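Local coordinates for defective in germ line development protein 3, isoform a (Caenorhabditis elegans, PDB 3N89), which probably binds RNA through four KH domains packed into one globular platform, and takes part in germ line development, at residues R29-E35 / L259-F265; P77-Q83 / T191-Y196; S320-N324 / L359-L364. One frame throughout, in Å; residues are numbered along the deposited sequence.

Contact 1. Residues R29-E35 / L259-F265; sequences RVTLNME and LPISMCF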
loop_
_atom_site.group_PDB
_atom_site.type_symbol
_atom_site.label_atom_id
_atom_site.label_comp_id
_atom_site.label_asym_id
_atom_site.label_seq_id
_atom_site.Cartn_x
_atom_site.Cartn_y
_atom_site.Cartn_z
ATOM N N ARG A 29 -18.266 6.858 -10.044
ATOM C CA ARG A 29 -18.139 7.222 -8.640
ATOM C C ARG A 29 -17.689 5.953 -7.943
ATOM O O ARG A 29 -18.485 5.041 -7.723
ATOM C CB ARG A 29 -19.489 7.668 -8.088
ATOM C CG ARG A 29 -20.130 8.800 -8.872
ATOM C CD ARG A 29 -19.282 10.052 -8.828
ATOM N NE ARG A 29 -19.084 10.511 -7.461
ATOM C CZ ARG A 29 -18.442 11.629 -7.142
ATOM N NH1 ARG A 29 -17.942 12.397 -8.104
ATOM N NH2 ARG A 29 -18.292 11.974 -5.868
ATOM N N VAL A 30 -16.415 5.890 -7.580
ATOM C CA VAL A 30 -15.902 4.679 -6.963
ATOM C C VAL A 30 -15.000 4.934 -5.770
ATOM O O VAL A 30 -14.519 6.045 -5.574
ATOM C CB VAL A 30 -15.098 3.853 -7.998
ATOM C CG1 VAL A 30 -15.871 3.742 -9.302
ATOM C CG2 VAL A 30 -13.752 4.509 -8.249
ATOM N N THR A 31 -14.772 3.881 -4.988
ATOM C CA THR A 31 -13.888 3.936 -3.828
ATOM C C THR A 31 -12.692 3.016 -4.086
ATOM O O THR A 31 -12.865 1.877 -4.529
ATOM C CB THR A 31 -14.584 3.434 -2.544
ATOM O OG1 THR A 31 -15.606 4.359 -2.151
ATOM C CG2 THR A 31 -13.568 3.292 -1.411
ATOM N N LEU A 32 -11.485 3.508 -3.833
ATOM C CA LEU A 32 -10.292 2.686 -4.003
ATOM C C LEU A 32 -9.811 2.270 -2.608
ATOM O O LEU A 32 -9.904 3.042 -1.647
ATOM C CB LEU A 32 -9.190 3.463 -4.734
ATOM C CG LEU A 32 -7.873 2.703 -4.949
ATOM C CD1 LEU A 32 -8.130 1.412 -5.729
ATOM C CD2 LEU A 32 -6.886 3.590 -5.693
ATOM N N ASN A 33 -9.313 1.042 -2.494
ATOM C CA ASN A 33 -8.840 0.522 -1.214
ATOM C C ASN A 33 -7.380 0.142 -1.304
ATOM O O ASN A 33 -6.972 -0.565 -2.222
ATOM C CB ASN A 33 -9.642 -0.711 -0.802
ATOM C CG ASN A 33 -11.128 -0.451 -0.757
ATOM O OD1 ASN A 33 -11.598 0.392 0.013
ATOM N ND2 ASN A 33 -11.881 -1.170 -1.582
ATOM N N MET A 34 -6.594 0.612 -0.344
ATOM C CA MET A 34 -5.174 0.310 -0.328
ATOM C C MET A 34 -4.726 0.096 1.105
ATOM O O MET A 34 -5.425 0.465 2.044
ATOM C CB MET A 34 -4.374 1.453 -0.961
ATOM C CG MET A 34 -4.585 1.624 -2.459
ATOM S SD MET A 34 -3.924 3.212 -3.039
ATOM C CE MET A 34 -2.147 2.938 -2.793
ATOM N N GLU A 35 -3.558 -0.518 1.263
ATOM C CA GLU A 35 -3.005 -0.777 2.581
ATOM C C GLU A 35 -1.881 0.211 2.879
ATOM O O GLU A 35 -0.972 0.397 2.064
ATOM C CB GLU A 35 -2.489 -2.214 2.653
ATOM C CG GLU A 35 -3.475 -3.206 3.266
ATOM C CD GLU A 35 -4.781 -3.324 2.497
ATOM O OE1 GLU A 35 -5.690 -4.028 2.986
ATOM O OE2 GLU A 35 -4.908 -2.725 1.406
ATOM N N LEU A 259 1.114 -5.773 -2.010
ATOM C CA LEU A 259 -0.057 -5.351 -1.250
ATOM C C LEU A 259 -1.299 -5.411 -2.123
ATOM O O LEU A 259 -1.279 -4.952 -3.262
ATOM C CB LEU A 259 0.129 -3.917 -0.744
ATOM C CG LEU A 259 1.025 -3.725 0.472
ATOM C CD1 LEU A 259 1.231 -2.250 0.705
ATOM C CD2 LEU A 259 0.382 -4.386 1.696
ATOM N N PRO A 260 -2.400 -5.975 -1.601
ATOM C CA PRO A 260 -3.642 -6.073 -2.368
ATOM C C PRO A 260 -4.278 -4.707 -2.587
ATOM O O PRO A 260 -4.036 -3.773 -1.826
ATOM C CB PRO A 260 -4.508 -6.987 -1.503
ATOM C CG PRO A 260 -4.085 -6.625 -0.121
ATOM C CD PRO A 260 -2.570 -6.564 -0.258
ATOM N N ILE A 261 -5.101 -4.606 -3.625
ATOM C CA ILE A 261 -5.766 -3.357 -3.966
ATOM C C ILE A 261 -7.127 -3.714 -4.557
ATOM O O ILE A 261 -7.282 -4.778 -5.156
ATOM C CB ILE A 261 -4.923 -2.576 -5.017
ATOM C CG1 ILE A 261 -5.328 -1.105 -5.047
ATOM C CG2 ILE A 261 -5.109 -3.188 -6.413
ATOM C CD1 ILE A 261 -4.327 -0.245 -5.789
ATOM N N SER A 262 -8.113 -2.840 -4.390
ATOM C CA SER A 262 -9.438 -3.112 -4.934
ATOM C C SER A 262 -10.214 -1.828 -5.110
ATOM O O SER A 262 -9.971 -0.849 -4.407
ATOM C CB SER A 262 -10.223 -4.045 -4.013
ATOM O OG SER A 262 -10.614 -3.368 -2.834
ATOM N N MET A 263 -11.156 -1.840 -6.046
ATOM C CA MET A 263 -11.972 -0.666 -6.320
ATOM C C MET A 263 -13.438 -1.059 -6.375
ATOM O O MET A 263 -13.812 -1.953 -7.132
ATOM C CB MET A 263 -11.547 -0.059 -7.648
ATOM C CG MET A 263 -12.165 1.276 -7.941
ATOM S SD MET A 263 -11.463 1.919 -9.453
ATOM C CE MET A 263 -12.337 0.944 -10.657
ATOM N N CYS A 264 -14.265 -0.391 -5.578
ATOM C CA CYS A 264 -15.687 -0.696 -5.549
ATOM C C CYS A 264 -16.549 0.359 -6.246
ATOM O O CYS A 264 -16.131 1.504 -6.441
ATOM C CB CYS A 264 -16.152 -0.863 -4.097
ATOM S SG CYS A 264 -15.201 -2.080 -3.139
ATOM N N PHE A 265 -17.755 -0.053 -6.625
ATOM C CA PHE A 265 -18.727 0.821 -7.277
ATOM C C PHE A 265 -20.004 0.058 -7.598
ATOM O O PHE A 265 -20.010 -1.175 -7.629
ATOM C CB PHE A 265 -18.172 1.426 -8.574
ATOM C CG PHE A 265 -17.793 0.409 -9.614
ATOM C CD1 PHE A 265 -16.591 -0.287 -9.522
ATOM C CD2 PHE A 265 -18.628 0.154 -10.695
ATOM C CE1 PHE A 265 -16.226 -1.222 -10.498
ATOM C CE2 PHE A 265 -18.271 -0.781 -11.678
ATOM C CZ PHE A 265 -17.068 -1.467 -11.575
#

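Contact 2. Residues P77-Q83 / T191-Y196; sequences PDPFAQQ and TLSTYY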
loop_
_atom_site.group_PDB
_atom_site.type_symbol
_atom_site.label_atom_id
_atom_site.label_comp_id
_atom_site.label_asym_id
_atom_site.label_seq_id
_atom_site.Cartn_x
_atom_site.Cartn_y
_atom_site.Cartn_z
ATOM N N PRO A 77 -7.726 -12.348 12.206
ATOM C CA PRO A 77 -7.199 -10.977 12.219
ATOM C C PRO A 77 -8.065 -10.046 11.372
ATOM O O PRO A 77 -8.643 -10.462 10.369
ATOM C CB PRO A 77 -5.801 -11.137 11.631
ATOM C CG PRO A 77 -5.413 -12.517 12.066
ATOM C CD PRO A 77 -6.679 -13.315 11.834
ATOM N N ASP A 78 -8.149 -8.788 11.786
ATOM C CA ASP A 78 -8.938 -7.793 11.074
ATOM C C ASP A 78 -8.344 -7.562 9.689
ATOM O O ASP A 78 -7.195 -7.139 9.558
ATOM C CB ASP A 78 -8.947 -6.478 11.860
ATOM C CG ASP A 78 -9.789 -5.397 11.199
ATOM O OD1 ASP A 78 -9.758 -4.253 11.700
ATOM O OD2 ASP A 78 -10.480 -5.679 10.196
ATOM N N PRO A 79 -9.113 -7.845 8.634
ATOM C CA PRO A 79 -8.595 -7.639 7.280
ATOM C C PRO A 79 -8.489 -6.163 6.890
ATOM O O PRO A 79 -7.892 -5.830 5.861
ATOM C CB PRO A 79 -9.601 -8.398 6.411
ATOM C CG PRO A 79 -10.878 -8.253 7.181
ATOM C CD PRO A 79 -10.431 -8.503 8.601
ATOM N N PHE A 80 -9.062 -5.284 7.714
ATOM C CA PHE A 80 -9.038 -3.847 7.431
ATOM C C PHE A 80 -8.192 -3.047 8.425
ATOM O O PHE A 80 -8.269 -1.820 8.467
ATOM C CB PHE A 80 -10.462 -3.282 7.430
ATOM C CG PHE A 80 -11.405 -4.003 6.509
ATOM C CD1 PHE A 80 -11.159 -4.081 5.135
ATOM C CD2 PHE A 80 -12.560 -4.582 7.010
ATOM C CE1 PHE A 80 -12.060 -4.730 4.284
ATOM C CE2 PHE A 80 -13.462 -5.230 6.172
ATOM C CZ PHE A 80 -13.216 -5.303 4.807
ATOM N N ALA A 81 -7.388 -3.741 9.224
ATOM C CA ALA A 81 -6.535 -3.094 10.218
ATOM C C ALA A 81 -5.792 -1.875 9.672
ATOM O O ALA A 81 -5.660 -0.861 10.355
ATOM C CB ALA A 81 -5.535 -4.100 10.765
ATOM N N GLN A 82 -5.321 -1.965 8.434
ATOM C CA GLN A 82 -4.562 -0.868 7.842
ATOM C C GLN A 82 -5.045 -0.458 6.463
ATOM O O GLN A 82 -4.249 -0.020 5.634
ATOM C CB GLN A 82 -3.083 -1.257 7.757
ATOM C CG GLN A 82 -2.477 -1.594 9.101
ATOM C CD GLN A 82 -0.993 -1.848 9.033
ATOM O OE1 GLN A 82 -0.545 -2.785 8.380
ATOM N NE2 GLN A 82 -0.216 -1.011 9.714
ATOM N N GLN A 83 -6.346 -0.582 6.223
ATOM C CA GLN A 83 -6.903 -0.242 4.927
ATOM C C GLN A 83 -7.441 1.173 4.867
ATOM O O GLN A 83 -8.267 1.581 5.691
ATOM C CB GLN A 83 -8.010 -1.219 4.561
ATOM C CG GLN A 83 -8.049 -1.590 3.087
ATOM C CD GLN A 83 -8.984 -2.749 2.819
ATOM O OE1 GLN A 83 -10.191 -2.571 2.659
ATOM N NE2 GLN A 83 -8.429 -3.954 2.791
ATOM N N THR A 191 5.118 -3.065 8.430
ATOM C CA THR A 191 3.975 -3.581 9.165
ATOM C C THR A 191 2.878 -3.987 8.201
ATOM O O THR A 191 2.214 -3.140 7.594
ATOM C CB THR A 191 3.378 -2.534 10.114
ATOM O OG1 THR A 191 3.151 -1.320 9.385
ATOM C CG2 THR A 191 4.296 -2.283 11.288
ATOM N N LEU A 192 2.685 -5.289 8.070
ATOM C CA LEU A 192 1.668 -5.807 7.184
ATOM C C LEU A 192 0.501 -6.227 8.051
ATOM O O LEU A 192 0.678 -6.497 9.242
ATOM C CB LEU A 192 2.200 -7.031 6.431
ATOM C CG LEU A 192 1.321 -7.548 5.294
ATOM C CD1 LEU A 192 1.384 -6.555 4.139
ATOM C CD2 LEU A 192 1.801 -8.928 4.836
ATOM N N SER A 193 -0.694 -6.259 7.474
ATOM C CA SER A 193 -1.856 -6.716 8.225
ATOM C C SER A 193 -1.775 -8.236 8.206
ATOM O O SER A 193 -1.816 -8.850 7.138
ATOM C CB SER A 193 -3.149 -6.254 7.559
ATOM O OG SER A 193 -3.435 -4.909 7.906
ATOM N N THR A 194 -1.647 -8.848 9.378
ATOM C CA THR A 194 -1.541 -10.303 9.458
ATOM C C THR A 194 -2.432 -11.023 8.451
ATOM O O THR A 194 -1.993 -11.949 7.767
ATOM C CB THR A 194 -1.875 -10.794 10.863
ATOM O OG1 THR A 194 -3.119 -10.225 11.274
ATOM C CG2 THR A 194 -0.791 -10.369 11.839
ATOM N N TYR A 195 -3.679 -10.581 8.349
ATOM C CA TYR A 195 -4.635 -11.183 7.428
ATOM C C TYR A 195 -4.030 -11.572 6.091
ATOM O O TYR A 195 -4.263 -12.673 5.588
ATOM C CB TYR A 195 -5.795 -10.220 7.154
ATOM C CG TYR A 195 -6.950 -10.853 6.410
ATOM C CD1 TYR A 195 -8.073 -11.304 7.100
ATOM C CD2 TYR A 195 -6.922 -11.004 5.013
ATOM C CE1 TYR A 195 -9.144 -11.888 6.435
ATOM C CE2 TYR A 195 -7.994 -11.592 4.331
ATOM C CZ TYR A 195 -9.103 -12.030 5.059
ATOM O OH TYR A 195 -10.184 -12.603 4.430
ATOM N N TYR A 196 -3.251 -10.660 5.520
ATOM C CA TYR A 196 -2.659 -10.871 4.203
ATOM C C TYR A 196 -1.346 -11.634 4.156
ATOM O O TYR A 196 -0.785 -11.845 3.078
ATOM C CB TYR A 196 -2.500 -9.521 3.509
ATOM C CG TYR A 196 -3.786 -8.735 3.429
ATOM C CD1 TYR A 196 -3.953 -7.561 4.160
ATOM C CD2 TYR A 196 -4.837 -9.162 2.620
ATOM C CE1 TYR A 196 -5.137 -6.827 4.090
ATOM C CE2 TYR A 196 -6.026 -8.438 2.541
ATOM C CZ TYR A 196 -6.164 -7.268 3.280
ATOM O OH TYR A 196 -7.323 -6.533 3.195
#

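Contact 3. Residues S320-N324 / L359-L364; sequences SKEFN and LPANFL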
loop_
_atom_site.group_PDB
_atom_site.type_symbol
_atom_site.label_atom_id
_atom_site.label_comp_id
_atom_site.label_asym_id
_atom_site.label_seq_id
_atom_site.Cartn_x
_atom_site.Cartn_y
_atom_site.Cartn_z
ATOM N N SER A 320 -6.923 -7.213 -7.155
ATOM C CA SER A 320 -5.645 -7.544 -7.764
ATOM C C SER A 320 -4.576 -6.985 -6.837
ATOM O O SER A 320 -4.902 -6.319 -5.854
ATOM C CB SER A 320 -5.522 -6.884 -9.135
ATOM O OG SER A 320 -4.450 -7.441 -9.881
ATOM N N LYS A 321 -3.308 -7.258 -7.129
ATOM C CA LYS A 321 -2.227 -6.725 -6.305
ATOM C C LYS A 321 -1.830 -5.364 -6.872
ATOM O O LYS A 321 -1.862 -5.170 -8.088
ATOM C CB LYS A 321 -1.033 -7.681 -6.286
ATOM C CG LYS A 321 -1.321 -8.978 -5.516
ATOM C CD LYS A 321 -0.125 -9.908 -5.480
ATOM C CE LYS A 321 -0.402 -11.114 -4.586
ATOM N NZ LYS A 321 -0.778 -10.698 -3.187
ATOM N N GLU A 322 -1.484 -4.426 -5.990
ATOM C CA GLU A 322 -1.115 -3.068 -6.385
ATOM C C GLU A 322 -0.326 -2.938 -7.676
ATOM O O GLU A 322 -0.772 -2.279 -8.615
ATOM C CB GLU A 322 -0.332 -2.366 -5.266
ATOM C CG GLU A 322 -1.030 -1.102 -4.744
ATOM C CD GLU A 322 -0.083 -0.122 -4.090
ATOM O OE1 GLU A 322 0.686 -0.527 -3.192
ATOM O OE2 GLU A 322 -0.110 1.062 -4.475
ATOM N N PHE A 323 0.844 -3.566 -7.719
ATOM C CA PHE A 323 1.717 -3.488 -8.887
ATOM C C PHE A 323 0.983 -3.712 -10.200
ATOM O O PHE A 323 1.373 -3.179 -11.234
ATOM C CB PHE A 323 2.867 -4.499 -8.757
ATOM C CG PHE A 323 2.522 -5.879 -9.228
ATOM C CD1 PHE A 323 2.741 -6.250 -10.549
ATOM C CD2 PHE A 323 1.970 -6.808 -8.355
ATOM C CE1 PHE A 323 2.415 -7.531 -10.991
ATOM C CE2 PHE A 323 1.642 -8.088 -8.790
ATOM C CZ PHE A 323 1.866 -8.447 -10.111
ATOM N N ASN A 324 -0.090 -4.489 -10.143
ATOM C CA ASN A 324 -0.873 -4.824 -11.324
ATOM C C ASN A 324 -2.045 -3.859 -11.536
ATOM O O ASN A 324 -2.969 -4.138 -12.308
ATOM C CB ASN A 324 -1.369 -6.266 -11.179
ATOM C CG ASN A 324 -1.772 -6.885 -12.493
ATOM O OD1 ASN A 324 -1.332 -6.458 -13.558
ATOM N ND2 ASN A 324 -2.598 -7.917 -12.426
ATOM N N LEU A 359 6.048 -13.823 -10.611
ATOM C CA LEU A 359 5.002 -14.098 -9.627
ATOM C C LEU A 359 4.053 -15.217 -10.063
ATOM O O LEU A 359 3.349 -15.094 -11.065
ATOM C CB LEU A 359 4.180 -12.839 -9.356
ATOM C CG LEU A 359 3.040 -13.042 -8.355
ATOM C CD1 LEU A 359 3.602 -13.013 -6.941
ATOM C CD2 LEU A 359 1.980 -11.956 -8.541
ATOM N N PRO A 360 4.012 -16.323 -9.304
ATOM C CA PRO A 360 3.130 -17.444 -9.647
ATOM C C PRO A 360 1.663 -17.014 -9.718
ATOM O O PRO A 360 1.165 -16.317 -8.831
ATOM C CB PRO A 360 3.387 -18.443 -8.521
ATOM C CG PRO A 360 4.809 -18.161 -8.137
ATOM C CD PRO A 360 4.836 -16.647 -8.128
ATOM N N ALA A 361 0.980 -17.446 -10.776
ATOM C CA ALA A 361 -0.425 -17.109 -11.012
ATOM C C ALA A 361 -1.357 -17.221 -9.804
ATOM O O ALA A 361 -2.135 -16.310 -9.530
ATOM C CB ALA A 361 -0.963 -17.960 -12.155
ATOM N N ASN A 362 -1.283 -18.336 -9.089
ATOM C CA ASN A 362 -2.129 -18.570 -7.920
ATOM C C ASN A 362 -2.267 -17.381 -6.959
ATOM O O ASN A 362 -3.324 -17.177 -6.361
ATOM N N PHE A 363 -1.201 -16.600 -6.816
ATOM C CA PHE A 363 -1.194 -15.452 -5.914
ATOM C C PHE A 363 -2.199 -14.355 -6.267
ATOM O O PHE A 363 -2.676 -13.632 -5.385
ATOM C CB PHE A 363 0.220 -14.861 -5.854
ATOM C CG PHE A 363 1.151 -15.607 -4.936
ATOM C CD1 PHE A 363 1.151 -15.344 -3.572
ATOM C CD2 PHE A 363 2.004 -16.590 -5.432
ATOM C CE1 PHE A 363 1.986 -16.045 -2.706
ATOM C CE2 PHE A 363 2.852 -17.305 -4.577
ATOM C CZ PHE A 363 2.841 -17.033 -3.207
ATOM N N LEU A 364 -2.528 -14.234 -7.549
ATOM C CA LEU A 364 -3.473 -13.218 -8.003
ATOM C C LEU A 364 -4.901 -13.755 -8.106
ATOM O O LEU A 364 -5.781 -13.110 -8.682
ATOM C CB LEU A 364 -3.026 -12.655 -9.360
ATOM C CG LEU A 364 -1.731 -11.837 -9.345
ATOM C CD1 LEU A 364 -1.361 -11.404 -10.757
ATOM C CD2 LEU A 364 -1.916 -10.622 -8.451
#

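Contact 1. Residues R29-E35 / L259-F265
Val30 packs its two methyl branches against Phe265 and Met263 where two antiparallel strands pair in the middle of a seven-stranded sheet. Strand 29-35 belongs to the first KH domain and strand 260-268 to the fourth, so this pairing fuses two KH sheets into one. Val30 CG1 lies 3.3 Å from Phe265 CB, the two side chains running side by side, while CG2 crosses Met263 at its CG and SD. Tyr332 of helix 325-335 also packs on Val30 and Met263. At Thr31 the backbone forms a hydrogen-bonded pair with Cys264: Thr31 N donates to Cys264 O at 3.1 Å, tilted from the carbonyl plane, and Cys264 N returns to Thr31 O at 2.9 Å, within it. The Thr31 hydroxyl bonds to that of Thr87, on the neighbouring strand. Leu32 and Met263 form the next, non-hydrogen-bonded pair. With CG of Leu32 anti to the backbone N (chi1 179°), CD1 reaches Ile261 CG1 at 3.8 Å; Val93 of helix 90-102 packs on the same leucine. Asn33 is held twice by Ser262: its N donates to Ser262 O at 2.8 Å, nearly in line with the C=O bond, and ND2 donates to Ser262 OG, also at 2.8 Å, with the hydroxyl close to the amide plane. The N-H...O angle of 163° makes the side-chain bond fairly straight. A weak bond from Ser262 N to Asn33 O completes the backbone pair. Met34 CG runs alongside Ile261 CD1, on the face that bears Leu32 and Met263. Glu35 sends its carboxylate to Gln83, with OE1 accepting from NE2, whereas its aliphatic root turns to the loop before strand 260-268: Glu35 CB rests 3.7 Å from Leu259 CD2.

Contact 2. Residues P77-Q83 / T191-Y196
The Tyr195 ring carries Pro79 over one face and has the carbonyl O of Pro77 at its edge, in plane. Pro79 CB sits 3.5 Å from the ring centroid and 17° off the normal, a CH-pi contact. Tyr195 CD2 in turn lies over one face of the Tyr196 ring, offset toward its rim. CG of Tyr195 is anti to the backbone N (chi1 -170°), which carries its ring out to the proline-rich loop. Without the ring, as with an alanine here, Pro79 CB would lose its CH-pi partner, and a gap would probably open beside the loop. Tyr196 reaches the same loop with its hydroxyl, giving a weak hydrogen bond from OH to Pro79 O at 2.8 Å. The loop is shaped by a type I turn from Asp78 to Ala81 and by an Asx turn, in which Phe80 N donates to Asp78 OD2 at 2.9 Å; Arg70 forms a salt bridge with the other carboxylate oxygen. Farther along, Ser193 OG lies 3.6 Å from Ala81 CB and beside the aliphatic part of Gln82. Proline-on-aromatic packing and a weak tyrosine-to-carbonyl bond thus join a loop of the first KH domain to the end of a strand of the third, relying more on shape than on charge.

Contact 3. Residues S320-N324 / L359-L364
Lys321 crosses Leu364 at a slant with its methylenes and ends in an ammonium group whose NZ is gripped by two backbone carbonyls, Gln199 O and Leu258 O. Its chain stays extended until the last torsion, which bends (chi4 -57°) and turns NZ from the line of the methylenes. Those methylenes do the packing: Leu364 CD2 sits 3.4 Å from Lys321 CG, and CE passes 4.0 Å from Phe363 CB. The second methyl of Leu364, CD1, approaches Asn324 ND2. Asn324 ND2 donates to Ser320 OG at 3.2 Å, the hydroxyl lying 30° out of the amide plane, and also to Ser290 O; two acceptors on ND2 probably limit how the amide can turn. Asn324 N closes the turn onto Lys321 O at 2.8 Å. Across from it, Leu359 CD2 meets the Phe323 ring obliquely, 3.8 Å from CZ, while His356 stacks edge-to-face with the same ring. Leu359 and Phe363 both touch Leu209 of helix 209-217, and the chain following helix 325-335 thereby bridges the third and fourth KH domains. Between the two segments the contact is made chiefly by aliphatic carbon, without a hydrogen bond; the ammonium of the buried lysine is probably stabilised by the two carbonyl oxygens.

In the fold
Contacts 1 and 3 are buried and contact 2 partly so. Strand 260-268 pairs with 29-35 in contact 1 and with strand 311-321 on its other edge, whose end enters contact 3; Leu259 O and Ile261 N bond there to Glu322 N and Ser320 O. Contact 2 meets contact 1 at the end of strand 29-35, where Leu192 packs on Leu259. Contacts 2 and 3 do not touch, their nearest atoms being about 6 Å apart. The chemistry differs accordingly: backbone pairing in the middle of the sheet, proline on tyrosine at the loop, and leucine methyls on lysine and phenylalanine at the C-terminal tail.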